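Local coordinates for protein putative alpha-L-fucosidase (Bacteroides thetaiotaomicron, PDB 4H41) that probably hydrolyses alpha-L-fucosyl linkages of host glycans and is built on a TIM-barrel fold, at residues G130-E135 and G164-A169; E228-I233 and C240-G245; G36-E41 and F194-I199; G119-G124 and K140-E145; W160-E165 and R178-Q183. One frame throughout, in Å; residues are numbered along the deposited sequence.

Contact 1: G130-E135 and G164-A169; sequences GDLSWE and GEISRA. With NA (sodium ion), chain Q.
Leu132 and Gly164 mark the closest approach of two backbones, CA to CA 7.0 Å, where loops meet at the C-terminal side of a TIM barrel. Segment 164-169 leaves strand 157-162 without regular structure, whereas 130-135 links helices 125-129 and 136-151. Here Gly130, with positive phi, ends the first helix, and the chain then takes a helical turn in which Glu135 N bonds to Leu132 O at 3.1 Å. No hydrogen bond joins the two segments; the link between them is apolar, made by the two methyls of Leu132. With CG set anti to the backbone N (chi1 -167°), Leu132 divides these methyls. CD1 settles 3.9 Å from Gly164 CA, where no side chain intervenes, and CD2 lies 4.1 Å from Ile166 CG2, the leucine and isoleucine crossing at about a right angle. Tyr126 of helix 125-129 and Phe177 of helix 173-187 pack on both, so the small apolar patch is buried. A polar turn adjoins it: Asp131, Ser133 and Trp134 belong to a pocket that holds a polyether molecule, probably from the crystallisation liquor. Asp131 OD1 closes an Asx turn by accepting Ser133 N at 2.9 Å. Ser133 OG donates to Asp131 OD1 at 2.6 Å; both donors come from one face, each tilted nearly 30° out of the carboxylate plane, N anti and OG syn. Ser133 OG also binds the sodium ion at 2.4 Å.

Contact 2: E228-I233 and C240-G245; sequences EIFDGI and CAFQDG
Phe230 presents the far edge of its ring to Cys240, and the way the sulfur meets that edge defines the contact. Cys240 SG lies 3.7 Å from Phe230 CZ and 3.8 Å from Phe230 CE1, close to the ring plane: it is 4.8 Å from the centroid and 81° off the ring normal. This is a sulfur-aromatic contact at the edge, where the ring hydrogens lie, and so differs from sulfur set over a pi face. Two torsions bring the groups together. The phenylalanine projects from its helix with CG beside the backbone N (chi1 -67°), and the cysteine swings SG anti to its own N (chi1 -177°), which puts the sulfur at the ring edge. Cys240 CB follows the sulfur to 3.9 Å from Phe230 CZ. That same CZ also meets the second aromatic ring, lying 4.1 Å from Phe242 CE2, which like the sulfur is near the Phe230 plane. One corner of a single ring thus touches two residues, Cys240, which points at the helix, and Phe242, which reaches it with its ring end. All three are buried and nothing polar passes between the segments, a plain case of helix-on-barrel packing in an alpha/beta barrel. Trp226, a turn earlier on helix 219-233, meets Phe242 edge-to-face and also meets the Phe230 ring; Leu262 and Tyr266 of helix 252-266 close in on Phe230, while Ile195 of the adjacent strand 193-195 touches Cys240.

Contact 3: G36-E41 and F194-I199; sequences GTFLDE and FISPWI
Phe38 and Phe194 reach toward each other from opposite directions and meet in the middle of the barrel; the centre of the contact lies about 2 Å from the centre of the chain. Phe38 CZ lies 4.1 Å from Phe194 CZ, near the plane of the Phe194 ring and at its edge. It also touches Ser196, whose CB is again 4.1 Å from Phe38 CZ; the same carbon therefore serves both partners. The backbones stay far apart, Phe38 CA to Ser196 CA being 10.6 Å, and the long aromatic groups bridge the gap. Phe194 sets its ring between the backbone N and carbonyl carbon (chi1 82°), which brings its CE2 and CZ to Phe38 CZ. The serine turns its hydroxyl elsewhere: Ser196 OG hydrogen-bonds with Ala241 O and Asn273 ND2, leaving its CB to meet Phe38. One shell further out, Thr37 OG1 donates to Phe38 O at 2.8 Å, in the carbonyl plane on a lone pair, and is hydrogen-bonded also with Phe313 N and with Thr310 O of the neighbouring strand. Strands 34-39 and 193-195 are the first and fifth of eight, so the contact spans the TIM-barrel interior, with Trp271 of strand 269-273 packing against Phe194.

Contact 4: G119-G124 and K140-E145; sequences GLYDSG and KYVIDE
Leu120 and Ile143 adopt nearly the same first torsion, chi1 -63° and -66°, which lays each main branch beside its backbone N and lets the two ends converge. Leu120 CD2 comes to 3.7 Å from Ile143 CG1 and 4.1 Å from Ile143 CD1, a methyl set against the aliphatic arm, the two chains meeting at a slant. The next pair along behaves differently. Tyr121 points its CB at the helix, 4.0 Å from Val142 CG2, but with CG anti to the backbone N (chi1 174°) the ring leads off and takes its hydroxyl to Arg79 O. Ser123 N stands 3.6 Å above one face of that ring, toward its rim. The loop then tightens: Asp122 OD1 accepts Gly124 N at 3.2 Å, on the anti side and well out of the carboxylate plane, forming an Asx turn that leads into helix 125-129 with Gly124 at the N-cap position. Asn139 OD1 of helix 136-151 holds Tyr121 N, adding a polar tie to the apolar one. Met180 of helix 173-187 also packs on Leu120. A loop leaving the C-terminal end of strand 115-119 and settling on the following long helix is part of the beta/alpha succession of a TIM barrel.

Contact 5: W160-E165 and R178-Q183; sequences WYISGE and RAMGKQ
Ile162 and Met180 meet through aliphatic atoms alone, with flat groups on the flanking residues of the strand. The Tyr161 ring has Ser163 N 4.0 Å above one face, offset toward the rim; in the barrel interior it meets the Phe38 ring edge-to-face and the Phe194 ring with planes at about 40°. Trp160, pointing outward like Ile162, meets Phe157 edge-to-face and packs on Trp147, Cys184 and Ile187. On the outer side of the strand the isoleucine spreads its two branches over the helix. Ile162 CG2, set anti to the backbone N by a chi1 of -60°, approaches Met180 CE at 3.5 Å, a tight touch between two methyls. The other branch carries Ile162 CD1 to 3.9 Å from Gly181 CA, where the helix has no side chain and its backbone can be reached. This is the first half of a beta-alpha-beta unit: strand 157-162, helix 173-187, then strand 193-195, the repeating step of the TIM barrel, with helix and strand closest at Ile162 CA and Met180 CA, 7.2 Å apart. Met180 was built as selenomethionine; its chain is extended through SE and then bends at chi3 (-52°), which brings CE against Ile162 CG2. Phe177 from the preceding turn of the helix, and Thr193 and Ile195 from the next strand, also pack on Ile162.

Overall arrangement
The five contacts follow one TIM barrel from its interior to its shell. Contact 3 is central, and contacts 2 and 5 reach the strands on either side of 193-195; Phe194 O bonds to Ile162 N at 2.8 Å. Contacts 4 and 5, centres 9 Å apart, are tied between helices by Lys140 O and Gln183 NE2 (2.9 Å) and between loops by Leu120 O and Ser163 OG (2.7 Å). Contact 1 shares Gly164 and Glu165 with contact 5 and supplies a sodium ligand, Ser133, and part of a polyether pocket. Glu165 hydrogen-bonds to an unidentified molecule, probably from the crystallisation liquor, as does Tyr161; the Ser196 side chain is about 4 Å from such a molecule, consistent with a pocket.

Contact 1: G130-E135 and G164-A169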
# COMPACT_ATOMS: atom_id res chain seq x y z
N GLY B 130 6.37 16.08 23.73
CA GLY B 130 7.31 16.99 23.09
C GLY B 130 8.55 17.24 23.93
O GLY B 130 9.42 18.00 23.50
N ASP B 131 8.68 16.57 25.10
CA ASP B 131 9.82 16.78 25.99
C ASP B 131 10.68 15.53 25.94
O ASP B 131 10.30 14.47 26.44
CB ASP B 131 9.34 17.10 27.40
CG ASP B 131 10.42 17.29 28.45
OD1 ASP B 131 11.57 16.94 28.18
OD2 ASP B 131 10.10 17.78 29.54
N LEU B 132 11.86 15.64 25.33
CA LEU B 132 12.72 14.45 25.15
C LEU B 132 13.36 13.97 26.44
O LEU B 132 13.76 12.81 26.49
CB LEU B 132 13.82 14.75 24.11
CG LEU B 132 14.62 13.55 23.58
CD1 LEU B 132 13.75 12.44 23.08
CD2 LEU B 132 15.55 13.99 22.46
N SER B 133 13.39 14.80 27.49
CA SER B 133 14.03 14.41 28.75
C SER B 133 13.27 13.24 29.42
O SER B 133 13.88 12.56 30.24
CB SER B 133 14.18 15.62 29.69
OG SER B 133 12.94 16.05 30.20
N TRP B 134 11.98 12.95 29.03
CA TRP B 134 11.25 11.79 29.55
C TRP B 134 11.90 10.46 29.16
O TRP B 134 11.65 9.45 29.82
CB TRP B 134 9.81 11.74 29.02
CG TRP B 134 8.90 12.76 29.62
CD1 TRP B 134 8.30 13.80 28.98
CD2 TRP B 134 8.39 12.76 30.95
NE1 TRP B 134 7.53 14.52 29.86
CE2 TRP B 134 7.56 13.90 31.08
CE3 TRP B 134 8.57 11.93 32.06
CZ2 TRP B 134 6.89 14.21 32.27
CZ3 TRP B 134 7.91 12.24 33.25
CH2 TRP B 134 7.16 13.42 33.37
N GLU B 135 12.72 10.43 28.09
CA GLU B 135 13.32 9.19 27.62
C GLU B 135 14.57 8.77 28.40
O GLU B 135 15.06 7.65 28.24
CB GLU B 135 13.64 9.32 26.14
CG GLU B 135 12.40 9.57 25.26
CD GLU B 135 11.34 8.49 25.41
OE1 GLU B 135 11.72 7.33 25.68
OE2 GLU B 135 10.14 8.83 25.41
N GLY B 164 16.11 9.03 20.03
CA GLY B 164 15.22 10.17 20.22
C GLY B 164 15.30 11.13 19.04
O GLY B 164 16.29 11.85 18.91
N GLU B 165 14.31 11.09 18.13
CA GLU B 165 14.35 11.91 16.90
C GLU B 165 13.76 13.29 17.07
O GLU B 165 12.62 13.41 17.51
CB GLU B 165 13.58 11.23 15.76
CG GLU B 165 14.19 10.00 15.18
CD GLU B 165 13.26 9.36 14.17
OE1 GLU B 165 12.71 10.08 13.29
OE2 GLU B 165 13.05 8.13 14.28
N ILE B 166 14.47 14.31 16.58
CA ILE B 166 14.02 15.69 16.55
C ILE B 166 14.38 16.30 15.21
O ILE B 166 15.18 15.72 14.47
CB ILE B 166 14.63 16.53 17.73
CG1 ILE B 166 16.16 16.77 17.54
CG2 ILE B 166 14.33 15.90 19.09
CD1 ILE B 166 16.78 17.76 18.52
N SER B 167 13.83 17.47 14.92
CA SER B 167 14.24 18.28 13.77
C SER B 167 14.58 19.71 14.14
O SER B 167 15.27 20.38 13.38
CB SER B 167 13.16 18.30 12.70
OG SER B 167 11.99 18.95 13.15
N ARG B 168 14.01 20.23 15.24
CA ARG B 168 14.17 21.61 15.67
C ARG B 168 14.56 21.67 17.13
O ARG B 168 14.50 20.65 17.84
CB ARG B 168 12.80 22.32 15.49
CG ARG B 168 12.26 22.38 14.06
CD ARG B 168 13.10 23.26 13.15
NE ARG B 168 13.09 24.65 13.60
CZ ARG B 168 12.24 25.59 13.20
NH1 ARG B 168 11.29 25.30 12.32
NH2 ARG B 168 12.33 26.82 13.68
N ALA B 169 14.85 22.88 17.63
CA ALA B 169 15.08 23.11 19.06
C ALA B 169 13.92 22.45 19.83
O ALA B 169 12.76 22.62 19.45
CB ALA B 169 15.13 24.60 19.36
NA NA Q . 13.45 17.04 32.37

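Contact 2: E228-I233 and C240-G245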
# COMPACT_ATOMS: atom_id res chain seq x y z
N GLU B 228 23.33 25.34 18.24
CA GLU B 228 23.14 25.23 19.69
C GLU B 228 23.10 23.77 20.14
O GLU B 228 23.65 23.44 21.19
CB GLU B 228 21.82 25.90 20.12
CG GLU B 228 21.84 27.40 19.95
CD GLU B 228 20.68 28.14 20.59
OE1 GLU B 228 20.52 28.02 21.83
OE2 GLU B 228 19.96 28.87 19.87
N ILE B 229 22.43 22.91 19.38
CA ILE B 229 22.33 21.50 19.76
C ILE B 229 23.70 20.86 19.70
O ILE B 229 24.10 20.26 20.69
CB ILE B 229 21.28 20.75 18.90
CG1 ILE B 229 19.89 21.27 19.23
CG2 ILE B 229 21.36 19.25 19.14
CD1 ILE B 229 18.91 21.07 18.12
N PHE B 230 24.41 21.02 18.58
CA PHE B 230 25.74 20.41 18.45
C PHE B 230 26.72 20.95 19.49
O PHE B 230 27.44 20.14 20.06
CB PHE B 230 26.29 20.54 17.06
CG PHE B 230 25.54 19.76 16.00
CD1 PHE B 230 24.94 18.54 16.29
CD2 PHE B 230 25.41 20.26 14.73
CE1 PHE B 230 24.26 17.83 15.30
CE2 PHE B 230 24.70 19.57 13.76
CZ PHE B 230 24.17 18.34 14.04
N ASP B 231 26.64 22.24 19.85
CA ASP B 231 27.46 22.81 20.93
C ASP B 231 27.24 22.05 22.24
O ASP B 231 28.21 21.79 22.96
CB ASP B 231 27.14 24.30 21.11
CG ASP B 231 28.04 24.97 22.13
OD1 ASP B 231 29.28 24.88 21.98
OD2 ASP B 231 27.53 25.43 23.16
N GLY B 232 26.00 21.69 22.53
CA GLY B 232 25.66 20.97 23.75
C GLY B 232 25.95 19.48 23.77
O GLY B 232 26.20 18.94 24.84
N ILE B 233 25.97 18.81 22.61
CA ILE B 233 26.06 17.34 22.61
C ILE B 233 27.32 16.74 22.00
O ILE B 233 27.50 15.53 22.13
CB ILE B 233 24.83 16.74 21.86
CG1 ILE B 233 24.89 16.92 20.30
CG2 ILE B 233 23.53 17.32 22.41
CD1 ILE B 233 23.83 16.21 19.49
N CYS B 240 26.28 12.68 13.34
CA CYS B 240 24.90 13.05 13.13
C CYS B 240 24.57 12.61 11.71
O CYS B 240 25.37 12.86 10.77
CB CYS B 240 24.66 14.54 13.32
SG CYS B 240 22.93 15.02 13.15
N ALA B 241 23.45 11.91 11.55
CA ALA B 241 22.98 11.35 10.28
C ALA B 241 21.62 11.89 9.96
O ALA B 241 20.62 11.20 10.16
CB ALA B 241 22.97 9.81 10.35
N PHE B 242 21.54 13.12 9.48
CA PHE B 242 20.21 13.66 9.17
C PHE B 242 19.50 12.79 8.15
O PHE B 242 20.09 12.38 7.15
CB PHE B 242 20.23 15.09 8.62
CG PHE B 242 20.25 16.18 9.66
CD1 PHE B 242 19.07 16.67 10.20
CD2 PHE B 242 21.45 16.75 10.07
CE1 PHE B 242 19.10 17.66 11.17
CE2 PHE B 242 21.47 17.73 11.04
CZ PHE B 242 20.29 18.19 11.57
N GLN B 243 18.22 12.54 8.41
CA GLN B 243 17.31 11.95 7.45
C GLN B 243 17.27 12.95 6.29
O GLN B 243 17.13 14.15 6.53
CB GLN B 243 15.93 11.75 8.07
CG GLN B 243 15.96 10.74 9.19
CD GLN B 243 14.70 10.79 10.01
OE1 GLN B 243 13.62 10.78 9.45
NE2 GLN B 243 14.79 10.86 11.35
N ASP B 244 17.45 12.49 5.05
CA ASP B 244 17.57 13.43 3.92
C ASP B 244 16.27 13.68 3.15
O ASP B 244 16.29 14.40 2.15
CB ASP B 244 18.63 12.89 2.96
CG ASP B 244 18.28 11.61 2.24
OD1 ASP B 244 17.12 11.07 2.45
OD2 ASP B 244 19.11 11.16 1.43
N GLY B 245 15.16 13.07 3.55
CA GLY B 245 13.97 13.09 2.73
C GLY B 245 12.96 14.18 2.86
O GLY B 245 12.05 14.22 2.04

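Contact 3: G36-E41 and F194-I199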
# COMPACT_ATOMS: atom_id res chain seq x y z
N GLY B 36 25.82 1.42 5.61
CA GLY B 36 25.08 1.06 6.80
C GLY B 36 23.60 1.05 6.57
O GLY B 36 23.08 1.72 5.66
N THR B 37 22.86 0.23 7.36
CA THR B 37 21.42 0.25 7.30
C THR B 37 20.85 0.09 8.67
O THR B 37 21.43 -0.61 9.52
CB THR B 37 20.85 -0.84 6.37
OG1 THR B 37 19.42 -0.69 6.29
CG2 THR B 37 21.21 -2.22 6.78
N PHE B 38 19.70 0.72 8.87
CA PHE B 38 18.87 0.42 10.00
C PHE B 38 18.28 -0.94 9.81
O PHE B 38 18.16 -1.44 8.68
CB PHE B 38 17.76 1.43 10.22
CG PHE B 38 18.29 2.75 10.73
CD1 PHE B 38 18.53 2.93 12.09
CD2 PHE B 38 18.60 3.78 9.86
CE1 PHE B 38 18.99 4.15 12.57
CE2 PHE B 38 19.08 5.01 10.35
CZ PHE B 38 19.29 5.18 11.70
N LEU B 39 17.92 -1.53 10.93
CA LEU B 39 17.15 -2.75 11.07
C LEU B 39 15.90 -2.24 11.73
O LEU B 39 15.97 -1.84 12.89
CB LEU B 39 17.90 -3.79 11.93
CG LEU B 39 19.31 -4.16 11.52
CD1 LEU B 39 20.01 -4.88 12.65
CD2 LEU B 39 19.31 -4.96 10.26
N ASP B 40 14.74 -2.25 11.05
CA ASP B 40 13.55 -1.58 11.54
C ASP B 40 12.79 -2.38 12.58
O ASP B 40 11.68 -2.85 12.35
CB ASP B 40 12.63 -1.22 10.37
CG ASP B 40 11.49 -0.31 10.78
OD1 ASP B 40 11.69 0.52 11.70
OD2 ASP B 40 10.41 -0.41 10.17
N GLU B 41 13.40 -2.49 13.76
CA GLU B 41 12.84 -3.11 14.95
C GLU B 41 13.13 -2.19 16.14
O GLU B 41 14.29 -1.87 16.28
CB GLU B 41 13.52 -4.47 15.21
CG GLU B 41 13.25 -5.50 14.14
CD GLU B 41 11.89 -6.15 14.15
OE1 GLU B 41 11.10 -5.90 15.09
OE2 GLU B 41 11.64 -6.94 13.22
N PHE B 194 25.62 7.92 17.81
CA PHE B 194 25.11 8.83 16.77
C PHE B 194 23.63 9.05 16.95
O PHE B 194 22.95 8.28 17.66
CB PHE B 194 25.44 8.36 15.34
CG PHE B 194 24.54 7.32 14.73
CD1 PHE B 194 24.66 5.98 15.08
CD2 PHE B 194 23.65 7.65 13.72
CE1 PHE B 194 23.86 5.00 14.46
CE2 PHE B 194 22.82 6.70 13.15
CZ PHE B 194 22.97 5.37 13.48
N ILE B 195 23.15 10.14 16.33
CA ILE B 195 21.75 10.52 16.26
C ILE B 195 21.34 10.58 14.77
O ILE B 195 22.18 10.77 13.91
CB ILE B 195 21.45 11.86 17.00
CG1 ILE B 195 22.28 13.04 16.45
CG2 ILE B 195 21.60 11.70 18.50
CD1 ILE B 195 21.76 14.38 16.89
N SER B 196 20.06 10.45 14.49
CA SER B 196 19.51 10.56 13.13
C SER B 196 18.26 11.46 13.16
O SER B 196 17.11 10.99 13.08
CB SER B 196 19.23 9.20 12.50
OG SER B 196 18.89 9.40 11.13
N PRO B 197 18.48 12.76 13.33
CA PRO B 197 17.35 13.72 13.31
C PRO B 197 16.83 13.91 11.88
O PRO B 197 17.34 13.28 10.96
CB PRO B 197 17.99 15.00 13.84
CG PRO B 197 19.43 14.90 13.41
CD PRO B 197 19.77 13.46 13.46
N TRP B 198 15.84 14.77 11.69
CA TRP B 198 15.32 15.07 10.35
C TRP B 198 15.33 16.59 10.17
O TRP B 198 15.58 17.33 11.11
CB TRP B 198 13.94 14.43 10.11
CG TRP B 198 12.76 15.11 10.73
CD1 TRP B 198 11.93 16.01 10.12
CD2 TRP B 198 12.16 14.81 12.00
NE1 TRP B 198 10.92 16.38 10.99
CE2 TRP B 198 11.01 15.63 12.13
CE3 TRP B 198 12.54 14.01 13.09
CZ2 TRP B 198 10.27 15.69 13.31
CZ3 TRP B 198 11.75 14.01 14.22
CH2 TRP B 198 10.67 14.87 14.35
N ILE B 199 15.18 17.04 8.93
CA ILE B 199 15.17 18.46 8.58
C ILE B 199 13.71 18.87 8.52
O ILE B 199 12.93 18.20 7.88
CB ILE B 199 15.91 18.77 7.25
CG1 ILE B 199 17.37 18.25 7.31
CG2 ILE B 199 15.84 20.28 6.95
CD1 ILE B 199 18.05 18.16 5.97

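Contact 4: G119-G124 and K140-E145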
# COMPACT_ATOMS: atom_id res chain seq x y z
N GLY B 119 20.08 0.54 19.25
CA GLY B 119 19.18 1.67 19.37
C GLY B 119 18.56 1.75 20.75
O GLY B 119 18.03 0.75 21.27
N LEU B 120 18.52 2.95 21.32
CA LEU B 120 17.95 3.12 22.65
C LEU B 120 16.44 2.94 22.65
O LEU B 120 15.77 3.00 21.61
CB LEU B 120 18.35 4.50 23.23
CG LEU B 120 19.85 4.72 23.46
CD1 LEU B 120 20.09 6.00 24.22
CD2 LEU B 120 20.48 3.52 24.21
N TYR B 121 15.92 2.70 23.84
CA TYR B 121 14.51 2.45 24.05
C TYR B 121 13.70 3.74 23.84
O TYR B 121 14.11 4.82 24.28
CB TYR B 121 14.30 1.90 25.47
CG TYR B 121 12.85 1.72 25.87
CD1 TYR B 121 12.05 0.77 25.25
CD2 TYR B 121 12.27 2.55 26.82
CE1 TYR B 121 10.70 0.63 25.59
CE2 TYR B 121 10.92 2.42 27.16
CZ TYR B 121 10.14 1.47 26.53
OH TYR B 121 8.81 1.44 26.87
N ASP B 122 12.53 3.61 23.23
CA ASP B 122 11.58 4.69 22.99
C ASP B 122 10.31 4.41 23.78
O ASP B 122 9.52 3.53 23.42
CB ASP B 122 11.31 4.80 21.48
CG ASP B 122 10.41 5.96 21.06
OD1 ASP B 122 9.79 6.59 21.96
OD2 ASP B 122 10.24 6.17 19.85
N SER B 123 10.09 5.15 24.87
CA SER B 123 8.93 4.89 25.75
C SER B 123 7.60 5.41 25.24
O SER B 123 6.58 5.03 25.82
CB SER B 123 9.15 5.49 27.14
OG SER B 123 8.94 6.89 27.15
N GLY B 124 7.61 6.32 24.29
CA GLY B 124 6.41 6.98 23.80
C GLY B 124 6.11 8.29 24.51
O GLY B 124 5.35 9.10 24.00
N LYS B 140 18.37 4.58 31.37
CA LYS B 140 19.39 4.32 32.39
C LYS B 140 19.45 2.83 32.72
O LYS B 140 20.54 2.28 32.88
CB LYS B 140 19.16 5.12 33.67
CG LYS B 140 19.21 6.61 33.49
CD LYS B 140 19.41 7.32 34.80
CE LYS B 140 19.23 8.80 34.61
NZ LYS B 140 19.71 9.60 35.76
N TYR B 141 18.29 2.18 32.81
CA TYR B 141 18.22 0.75 33.12
C TYR B 141 18.52 -0.09 31.91
O TYR B 141 19.21 -1.10 32.04
CB TYR B 141 16.83 0.39 33.65
CG TYR B 141 16.53 1.06 34.96
CD1 TYR B 141 16.92 0.49 36.17
CD2 TYR B 141 15.92 2.30 35.00
CE1 TYR B 141 16.65 1.11 37.38
CE2 TYR B 141 15.67 2.95 36.20
CZ TYR B 141 16.04 2.35 37.40
OH TYR B 141 15.79 2.99 38.59
N VAL B 142 18.02 0.30 30.73
CA VAL B 142 18.24 -0.44 29.49
C VAL B 142 19.72 -0.48 29.14
O VAL B 142 20.24 -1.56 28.86
CB VAL B 142 17.39 0.12 28.32
CG1 VAL B 142 17.84 -0.43 26.96
CG2 VAL B 142 15.89 -0.16 28.55
N ILE B 143 20.37 0.69 29.11
CA ILE B 143 21.80 0.74 28.82
C ILE B 143 22.58 -0.18 29.79
O ILE B 143 23.40 -0.95 29.33
CB ILE B 143 22.32 2.20 28.87
CG1 ILE B 143 21.69 3.03 27.71
CG2 ILE B 143 23.88 2.26 28.79
CD1 ILE B 143 21.75 4.60 27.93
N ASP B 144 22.31 -0.10 31.08
CA ASP B 144 23.01 -0.90 32.10
C ASP B 144 22.86 -2.42 31.85
O ASP B 144 23.85 -3.13 31.75
CB ASP B 144 22.51 -0.56 33.49
CG ASP B 144 23.02 -1.53 34.56
OD1 ASP B 144 24.26 -1.59 34.76
OD2 ASP B 144 22.18 -2.29 35.13
N GLU B 145 21.64 -2.88 31.61
CA GLU B 145 21.41 -4.33 31.46
C GLU B 145 21.91 -4.84 30.12
O GLU B 145 22.47 -5.93 30.04
CB GLU B 145 19.92 -4.71 31.72
CG GLU B 145 18.95 -4.22 30.68
CD GLU B 145 17.48 -4.53 30.92
OE1 GLU B 145 17.07 -4.83 32.06
OE2 GLU B 145 16.73 -4.42 29.93

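Contact 5: W160-E165 and R178-Q183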
# COMPACT_ATOMS: atom_id res chain seq x y z
N TRP B 160 26.22 2.68 19.64
CA TRP B 160 24.92 3.06 20.17
C TRP B 160 24.23 4.04 19.26
O TRP B 160 24.86 4.98 18.77
CB TRP B 160 25.10 3.72 21.54
CG TRP B 160 25.88 2.90 22.53
CD1 TRP B 160 27.22 2.90 22.71
CD2 TRP B 160 25.34 1.97 23.48
NE1 TRP B 160 27.56 2.11 23.79
CE2 TRP B 160 26.42 1.50 24.26
CE3 TRP B 160 24.05 1.50 23.77
CZ2 TRP B 160 26.25 0.58 25.30
CZ3 TRP B 160 23.88 0.62 24.84
CH2 TRP B 160 24.98 0.17 25.59
N TYR B 161 22.94 3.86 19.06
CA TYR B 161 22.13 4.78 18.29
C TYR B 161 21.18 5.46 19.27
O TYR B 161 20.38 4.78 19.93
CB TYR B 161 21.39 4.06 17.14
CG TYR B 161 20.32 4.93 16.54
CD1 TYR B 161 20.64 6.16 15.96
CD2 TYR B 161 18.98 4.58 16.61
CE1 TYR B 161 19.65 6.99 15.44
CE2 TYR B 161 17.99 5.38 16.05
CZ TYR B 161 18.33 6.61 15.50
OH TYR B 161 17.39 7.47 15.03
N ILE B 162 21.29 6.77 19.40
CA ILE B 162 20.43 7.56 20.32
C ILE B 162 19.18 7.87 19.51
O ILE B 162 19.19 8.72 18.62
CB ILE B 162 21.21 8.79 20.85
CG1 ILE B 162 22.47 8.33 21.62
CG2 ILE B 162 20.31 9.65 21.74
CD1 ILE B 162 23.50 9.38 21.77
N SER B 163 18.13 7.08 19.75
CA SER B 163 16.94 7.00 18.92
C SER B 163 15.89 8.10 19.11
O SER B 163 14.91 8.12 18.35
CB SER B 163 16.27 5.63 19.11
OG SER B 163 15.99 5.42 20.48
N GLY B 164 16.11 9.03 20.03
CA GLY B 164 15.22 10.17 20.22
C GLY B 164 15.30 11.13 19.04
O GLY B 164 16.29 11.85 18.91
N GLU B 165 14.31 11.09 18.13
CA GLU B 165 14.35 11.91 16.90
C GLU B 165 13.76 13.29 17.07
O GLU B 165 12.62 13.41 17.51
CB GLU B 165 13.58 11.23 15.76
CG GLU B 165 14.19 10.00 15.18
CD GLU B 165 13.26 9.36 14.17
OE1 GLU B 165 12.71 10.08 13.29
OE2 GLU B 165 13.05 8.13 14.28
N ARG B 178 22.81 14.49 25.96
CA ARG B 178 24.02 14.52 26.82
C ARG B 178 24.00 13.37 27.81
O ARG B 178 25.01 12.70 27.96
CB ARG B 178 24.11 15.84 27.57
CG ARG B 178 24.57 16.98 26.68
CD ARG B 178 24.40 18.29 27.42
NE ARG B 178 25.30 18.39 28.57
CZ ARG B 178 26.53 18.91 28.56
NH1 ARG B 178 27.05 19.40 27.43
NH2 ARG B 178 27.25 18.94 29.67
N ALA B 179 22.87 13.13 28.47
CA ALA B 179 22.79 12.07 29.49
C ALA B 179 22.90 10.69 28.88
O ALA B 179 23.62 9.84 29.41
CB ALA B 179 21.49 12.19 30.27
N MSE B 180 22.21 10.46 27.79
CA MSE B 180 22.20 9.14 27.15
C MSE B 180 23.52 8.86 26.50
O MSE B 180 24.08 7.79 26.73
CB MSE B 180 21.03 9.04 26.17
CG MSE B 180 19.69 9.06 26.91
SE MSE B 180 18.05 9.01 25.84
CE MSE B 180 18.42 10.48 24.61
N GLY B 181 24.09 9.84 25.78
CA GLY B 181 25.42 9.66 25.19
C GLY B 181 26.49 9.39 26.22
O GLY B 181 27.33 8.51 26.02
N LYS B 182 26.47 10.13 27.32
CA LYS B 182 27.48 9.94 28.38
C LYS B 182 27.38 8.54 28.98
O LYS B 182 28.42 7.91 29.21
CB LYS B 182 27.32 10.98 29.48
CG LYS B 182 28.37 10.80 30.59
CD LYS B 182 28.47 11.96 31.52
CE LYS B 182 29.29 11.60 32.77
NZ LYS B 182 30.70 11.25 32.42
N GLN B 183 26.18 8.06 29.29
CA GLN B 183 26.04 6.73 29.90
C GLN B 183 26.50 5.65 28.93
O GLN B 183 27.21 4.75 29.32
CB GLN B 183 24.63 6.46 30.36
CG GLN B 183 24.59 5.25 31.30
CD GLN B 183 23.20 4.83 31.64
OE1 GLN B 183 22.24 5.50 31.28
NE2 GLN B 183 23.06 3.64 32.24